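Local coordinates for protein TRAP dicarboxylate transporter-DctP subunit (Rhodobacter sphaeroides, PDB 4PE3) that probably captures a small organic acid in the periplasm and delivers it to a TRAP membrane transporter, at residues P152-V161 / I209-N220. Numbering follows the deposited sequence.
Sequences PGLEAFVSKV and IDAADYSVFSVN. With ZN (zinc ion), chain F.
Phe157 lies across the start of strand 211-213, its CE2 3.9 Å from CB of Ala211 while CD1 reaches the carbonyl oxygen of Ala212. With CG anti to the backbone N (chi1 -160°), the ring is carried toward this neighbouring strand, which it meets obliquely. Replacing the ring by an alanine is likely to open a gap beside Ala211 and to leave Phe185 and Phe237 without the ring they both meet. From the other face of the sheet, Val158 sets CB against CB of Ala212 and turns CG2 to the amide of Asn220, 3.6 Å from ND2. Nearer the helix, CB of Ala156 fits against CB of Phe217 and the edge of its ring.

The pairing illustrates how strands distant in sequence can pair at one edge of a sheet: strands 157-159 and 211-213 run antiparallel, as the outer pair of a four-stranded mixed sheet in one lobe of a two-lobed periplasmic binding protein. Val158 and Ala212 form a hydrogen-bonded pair, and N of Lys160 continues it with a nearly straight bond to O of Asp210 (172° at the hydrogen).

Beyond the strands, N of Ala156 bonds to O of Ser215, and the amide of Asn220 closes the turn before its helix: OD1 takes N of Ser215 on a lone pair, while ND2 gives weak bonds to O of Ala156 and O of Ser215. At the polar edge a zinc ion joins both segments. Glu155 grips it with both carboxylate oxygens, OE1 and OE2 each at 2.1 Å; Asp213 adds OD1 at 2.0 Å, the carbonyl O of Tyr214 binds more loosely at 2.4 Å, and two waters complete six coordinating oxygens. His238 holds OD2, the other oxygen of Asp213, which also accepts a bond from one of those waters.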
ATOM      1  N   PRO A 152      -3.851   3.060   1.331  1.00 10.57           N
ATOM      2  CA  PRO A 152      -4.637   3.000   2.572  1.00 11.27           C
ATOM      3  C   PRO A 152      -3.750   3.036   3.827  1.00  9.48           C
ATOM      4  O   PRO A 152      -4.270   2.945   4.949  1.00 10.31           O
ATOM      5  CB  PRO A 152      -5.335   1.650   2.473  1.00 12.18           C
ATOM      6  CG  PRO A 152      -4.375   0.819   1.665  1.00 14.50           C
ATOM      7  CD  PRO A 152      -3.796   1.756   0.652  1.00 11.64           C
ATOM      8  N   GLY A 153      -2.434   3.133   3.650  1.00  8.30           N
ATOM      9  CA  GLY A 153      -1.546   3.412   4.771  1.00  7.94           C
ATOM     10  C   GLY A 153      -0.436   2.408   5.007  1.00  8.19           C
ATOM     11  O   GLY A 153      -0.559   1.229   4.676  1.00  9.49           O
ATOM     12  N   LEU A 154       0.661   2.901   5.563  1.00  8.93           N
ATOM     13  CA  LEU A 154       1.708   2.025   6.086  1.00  8.13           C
ATOM     14  C   LEU A 154       1.156   1.357   7.336  1.00  8.42           C
ATOM     15  O   LEU A 154       0.685   2.051   8.259  1.00 10.00           O
ATOM     16  CB  LEU A 154       2.942   2.842   6.417  1.00  8.08           C
ATOM     17  CG  LEU A 154       4.068   2.113   7.130  1.00 10.40           C
ATOM     18  CD1 LEU A 154       4.593   0.939   6.317  1.00 12.20           C
ATOM     19  CD2 LEU A 154       5.169   3.113   7.480  1.00 11.05           C
ATOM     20  N   GLU A 155       1.160   0.031   7.360  1.00  8.17           N
ATOM     21  CA  GLU A 155       0.661  -0.716   8.519  1.00  6.68           C
ATOM     22  C   GLU A 155       1.614  -0.578   9.684  1.00  8.24           C
ATOM     23  O   GLU A 155       2.816  -0.387   9.476  1.00  8.52           O
ATOM     24  CB  GLU A 155       0.471  -2.190   8.158  1.00  8.18           C
ATOM     25  CG  GLU A 155      -0.583  -2.444   7.056  1.00  9.18           C
ATOM     26  CD  GLU A 155      -1.043  -3.883   7.014  1.00 13.40           C
ATOM     27  OE1 GLU A 155      -0.493  -4.712   7.729  1.00 14.27           O
ATOM     28  OE2 GLU A 155      -1.966  -4.207   6.230  1.00 22.63           O
ATOM     29  N   ALA A 156       1.087  -0.654  10.904  1.00  7.10           N
ATOM     30  CA  ALA A 156       1.920  -0.796  12.092  1.00  6.18           C
ATOM     31  C   ALA A 156       1.992  -2.263  12.468  1.00  7.09           C
ATOM     32  O   ALA A 156       1.109  -3.037  12.130  1.00  9.72           O
ATOM     33  CB  ALA A 156       1.334   0.009  13.222  1.00  7.17           C
ATOM     34  N   PHE A 157       3.045  -2.658  13.180  1.00  7.33           N
ATOM     35  CA  PHE A 157       3.202  -4.050  13.571  1.00  8.54           C
ATOM     36  C   PHE A 157       2.630  -4.239  14.963  1.00  7.55           C
ATOM     37  O   PHE A 157       2.804  -3.389  15.829  1.00  7.87           O
ATOM     38  CB  PHE A 157       4.713  -4.390  13.576  1.00  8.91           C
ATOM     39  CG  PHE A 157       5.027  -5.870  13.498  1.00  9.06           C
ATOM     40  CD1 PHE A 157       4.540  -6.641  12.470  1.00  8.72           C
ATOM     41  CD2 PHE A 157       5.854  -6.468  14.422  1.00  9.70           C
ATOM     42  CE1 PHE A 157       4.829  -7.995  12.376  1.00 10.51           C
ATOM     43  CE2 PHE A 157       6.159  -7.824  14.341  1.00 10.60           C
ATOM     44  CZ  PHE A 157       5.650  -8.583  13.298  1.00 10.78           C
ATOM     45  N   VAL A 158       2.046  -5.411  15.174  1.00  8.62           N
ATOM     46  CA  VAL A 158       1.512  -5.833  16.465  1.00  8.43           C
ATOM     47  C   VAL A 158       2.503  -6.840  17.060  1.00  8.69           C
ATOM     48  O   VAL A 158       2.875  -7.799  16.385  1.00  9.26           O
ATOM     49  CB  VAL A 158       0.145  -6.502  16.287  1.00  8.46           C
ATOM     50  CG1 VAL A 158      -0.326  -7.142  17.614  1.00  9.92           C
ATOM     51  CG2 VAL A 158      -0.874  -5.502  15.755  1.00  8.87           C
ATOM     52  N   SER A 159       2.944  -6.621  18.294  1.00  7.94           N
ATOM     53  CA  SER A 159       3.846  -7.574  18.931  1.00  9.37           C
ATOM     54  C   SER A 159       3.686  -7.577  20.442  1.00  8.92           C
ATOM     55  O   SER A 159       3.610  -6.525  21.057  1.00 10.22           O
ATOM     56  CB  SER A 159       5.321  -7.297  18.560  1.00 10.21           C
ATOM     57  OG  SER A 159       6.143  -8.286  19.156  1.00 10.06           O
ATOM     58  N   LYS A 160       3.681  -8.775  21.024  1.00  9.95           N
ATOM     59  CA  LYS A 160       3.684  -8.970  22.468  1.00 12.48           C
ATOM     60  C   LYS A 160       5.081  -8.886  23.058  1.00 12.06           C
ATOM     61  O   LYS A 160       5.224  -8.661  24.258  1.00 12.88           O
ATOM     62  CB  LYS A 160       3.161 -10.359  22.847  1.00 16.83           C
ATOM     63  CG  LYS A 160       1.724 -10.611  22.586  1.00 17.57           C
ATOM     64  CD  LYS A 160       1.337 -12.073  22.822  1.00 20.87           C
ATOM     65  CE  LYS A 160       1.360 -12.453  24.305  1.00 19.91           C
ATOM     66  NZ  LYS A 160       0.589 -13.712  24.520  1.00 30.55           N
ATOM     67  N   VAL A 161       6.105  -9.108  22.215  1.00 10.56           N
ATOM     68  CA  VAL A 161       7.494  -9.169  22.646  1.00 10.88           C
ATOM     69  C   VAL A 161       8.237  -7.928  22.159  1.00 11.59           C
ATOM     70  O   VAL A 161       7.906  -7.356  21.120  1.00 10.71           O
ATOM     71  CB  VAL A 161       8.202 -10.465  22.155  1.00 13.91           C
ATOM     72  CG1 VAL A 161       7.555 -11.706  22.772  1.00 13.21           C
ATOM     73  CG2 VAL A 161       8.226 -10.564  20.627  1.00 17.04           C
ATOM     74  N   ILE A 209       0.088 -17.103  18.412  1.00 10.37           N
ATOM     75  CA  ILE A 209       1.028 -16.164  17.818  1.00 10.97           C
ATOM     76  C   ILE A 209       1.531 -15.180  18.878  1.00  9.70           C
ATOM     77  O   ILE A 209       0.874 -14.932  19.893  1.00 11.46           O
ATOM     78  CB  ILE A 209       0.398 -15.367  16.644  1.00 10.77           C
ATOM     79  CG1 ILE A 209      -0.915 -14.716  17.095  1.00  9.65           C
ATOM     80  CG2 ILE A 209       0.159 -16.282  15.452  1.00 12.68           C
ATOM     81  CD1 ILE A 209      -1.548 -13.801  16.057  1.00 11.25           C
ATOM     82  N   ASP A 210       2.702 -14.619  18.617  1.00  9.88           N
ATOM     83  CA  ASP A 210       3.360 -13.639  19.459  1.00 11.18           C
ATOM     84  C   ASP A 210       3.292 -12.230  18.869  1.00  9.71           C
ATOM     85  O   ASP A 210       3.533 -11.231  19.543  1.00 10.81           O
ATOM     86  CB  ASP A 210       4.881 -13.942  19.546  1.00 15.14           C
ATOM     87  CG  ASP A 210       5.221 -15.378  19.956  1.00 19.10           C
ATOM     88  OD1 ASP A 210       4.763 -15.839  21.025  1.00 18.30           O
ATOM     89  OD2 ASP A 210       6.034 -16.032  19.248  1.00 20.02           O
ATOM     90  N   ALA A 211       2.982 -12.158  17.582  1.00  9.67           N
ATOM     91  CA  ALA A 211       3.038 -10.909  16.820  1.00  8.24           C
ATOM     92  C   ALA A 211       2.173 -11.061  15.567  1.00  8.29           C
ATOM     93  O   ALA A 211       1.808 -12.172  15.189  1.00 10.42           O
ATOM     94  CB  ALA A 211       4.477 -10.596  16.427  1.00 10.31           C
ATOM     95  N   ALA A 212       1.875  -9.960  14.902  1.00  8.52           N
ATOM     96  CA  ALA A 212       1.019 -10.028  13.737  1.00  9.44           C
ATOM     97  C   ALA A 212       1.143  -8.859  12.813  1.00  7.76           C
ATOM     98  O   ALA A 212       1.257  -7.717  13.238  1.00  8.49           O
ATOM     99  CB  ALA A 212      -0.450 -10.141  14.172  1.00  8.94           C
ATOM    100  N   ASP A 213       1.074  -9.179  11.522  1.00  8.38           N
ATOM    101  CA  ASP A 213       0.544  -8.263  10.532  1.00  9.12           C
ATOM    102  C   ASP A 213      -0.938  -8.091  10.802  1.00 11.23           C
ATOM    103  O   ASP A 213      -1.650  -9.079  10.894  1.00 10.83           O
ATOM    104  CB  ASP A 213       0.773  -8.881   9.139  1.00 10.51           C
ATOM    105  CG  ASP A 213       0.189  -8.055   8.018  1.00 14.21           C
ATOM    106  OD1 ASP A 213      -0.987  -7.646   8.114  1.00 12.10           O
ATOM    107  OD2 ASP A 213       0.899  -7.841   7.007  1.00 13.61           O
ATOM    108  N   TYR A 214      -1.402  -6.859  10.943  1.00  9.69           N
ATOM    109  CA  TYR A 214      -2.825  -6.602  10.991  1.00 11.49           C
ATOM    110  C   TYR A 214      -3.067  -5.408  10.069  1.00 13.01           C
ATOM    111  O   TYR A 214      -3.049  -5.585   8.806  1.00 19.08           O
ATOM    112  CB  TYR A 214      -3.333  -6.445  12.438  1.00 10.15           C
ATOM    113  CG  TYR A 214      -4.837  -6.598  12.554  1.00 10.67           C
ATOM    114  CD1 TYR A 214      -5.445  -7.830  12.349  1.00 12.09           C
ATOM    115  CD2 TYR A 214      -5.643  -5.509  12.832  1.00 11.44           C
ATOM    116  CE1 TYR A 214      -6.816  -7.970  12.414  1.00 13.91           C
ATOM    117  CE2 TYR A 214      -7.024  -5.642  12.910  1.00 13.68           C
ATOM    118  CZ  TYR A 214      -7.586  -6.872  12.710  1.00 14.50           C
ATOM    119  OH  TYR A 214      -8.949  -6.995  12.807  1.00 19.65           O
ATOM    120  N   SER A 215      -3.140  -4.204  10.622  1.00  7.40           N
ATOM    121  CA  SER A 215      -3.521  -3.017   9.873  1.00  7.40           C
ATOM    122  C   SER A 215      -2.705  -1.779  10.277  1.00  7.01           C
ATOM    123  O   SER A 215      -1.607  -1.917  10.849  1.00  7.23           O
ATOM    124  CB  SER A 215      -5.024  -2.777  10.061  1.00  9.90           C
ATOM    125  OG  SER A 215      -5.543  -1.728   9.254  1.00 11.37           O
ATOM    126  N   VAL A 216      -3.207  -0.586   9.976  1.00  7.53           N
ATOM    127  CA  VAL A 216      -2.600   0.647  10.395  1.00  7.01           C
ATOM    128  C   VAL A 216      -2.756   0.793  11.906  1.00  6.84           C
ATOM    129  O   VAL A 216      -3.634   0.162  12.511  1.00  6.94           O
ATOM    130  CB  VAL A 216      -3.200   1.843   9.641  1.00  7.27           C
ATOM    131  CG1 VAL A 216      -2.979   1.646   8.144  1.00  8.02           C
ATOM    132  CG2 VAL A 216      -4.688   2.026   9.940  1.00  8.61           C
ATOM    133  N   PHE A 217      -1.911   1.613  12.508  1.00  6.82           N
ATOM    134  CA  PHE A 217      -1.908   1.744  13.968  1.00  6.88           C
ATOM    135  C   PHE A 217      -3.281   2.076  14.545  1.00  7.39           C
ATOM    136  O   PHE A 217      -3.680   1.531  15.587  1.00  7.83           O
ATOM    137  CB  PHE A 217      -0.874   2.764  14.452  1.00  7.08           C
ATOM    138  CG  PHE A 217      -0.562   2.652  15.932  1.00  7.05           C
ATOM    139  CD1 PHE A 217      -1.384   3.265  16.880  1.00  9.37           C
ATOM    140  CD2 PHE A 217       0.504   1.907  16.375  1.00  9.71           C
ATOM    141  CE1 PHE A 217      -1.099   3.156  18.237  1.00  8.74           C
ATOM    142  CE2 PHE A 217       0.796   1.792  17.733  1.00 10.30           C
ATOM    143  CZ  PHE A 217      -0.006   2.413  18.660  1.00 10.10           C
ATOM    144  N   SER A 218      -3.995   2.978  13.895  1.00  7.61           N
ATOM    145  CA  SER A 218      -5.285   3.398  14.440  1.00  8.33           C
ATOM    146  C   SER A 218      -6.270   2.231  14.549  1.00  7.88           C
ATOM    147  O   SER A 218      -7.038   2.159  15.509  1.00  8.15           O
ATOM    148  CB  SER A 218      -5.879   4.543  13.624  1.00  8.68           C
ATOM    149  OG  SER A 218      -6.021   4.151  12.273  1.00 10.75           O
ATOM    150  N   VAL A 219      -6.266   1.333  13.583  1.00  7.72           N
ATOM    151  CA  VAL A 219      -7.077   0.136  13.621  1.00  7.85           C
ATOM    152  C   VAL A 219      -6.548  -0.829  14.650  1.00  7.65           C
ATOM    153  O   VAL A 219      -7.333  -1.388  15.430  1.00  7.99           O
ATOM    154  CB  VAL A 219      -7.144  -0.528  12.216  1.00  9.29           C
ATOM    155  CG1 VAL A 219      -7.786  -1.900  12.270  1.00  8.06           C
ATOM    156  CG2 VAL A 219      -7.890   0.381  11.232  1.00  9.55           C
ATOM    157  N   ASN A 220      -5.232  -1.039  14.665  1.00  7.27           N
ATOM    158  CA  ASN A 220      -4.647  -1.984  15.615  1.00  7.70           C
ATOM    159  C   ASN A 220      -5.007  -1.572  17.033  1.00  8.19           C
ATOM    160  O   ASN A 220      -5.348  -2.434  17.888  1.00  9.93           O
ATOM    161  CB  ASN A 220      -3.128  -2.047  15.461  1.00  6.82           C
ATOM    162  CG  ASN A 220      -2.685  -2.583  14.131  1.00  6.68           C
ATOM    163  OD1 ASN A 220      -3.475  -3.066  13.333  1.00  8.25           O
ATOM    164  ND2 ASN A 220      -1.370  -2.477  13.872  1.00  7.70           N
TER
HETATM  165 ZN    ZN F 405      -1.695  -6.204   6.950  0.86 15.23          ZN
HETATM  166  O   HOH W   1       0.160   2.809  10.891  1.00  9.51           O
HETATM  167  O   HOH W   2       0.668  -4.986  10.201  1.00 14.15           O
HETATM  168  O   HOH W   3       0.350  -1.876  16.198  1.00  9.10           O
HETATM  169  O   HOH W   4      -0.456  -6.389   5.267  1.00 26.91           O
HETATM  170  O   HOH W   5      -3.443  -6.910   6.293  1.00 15.40           O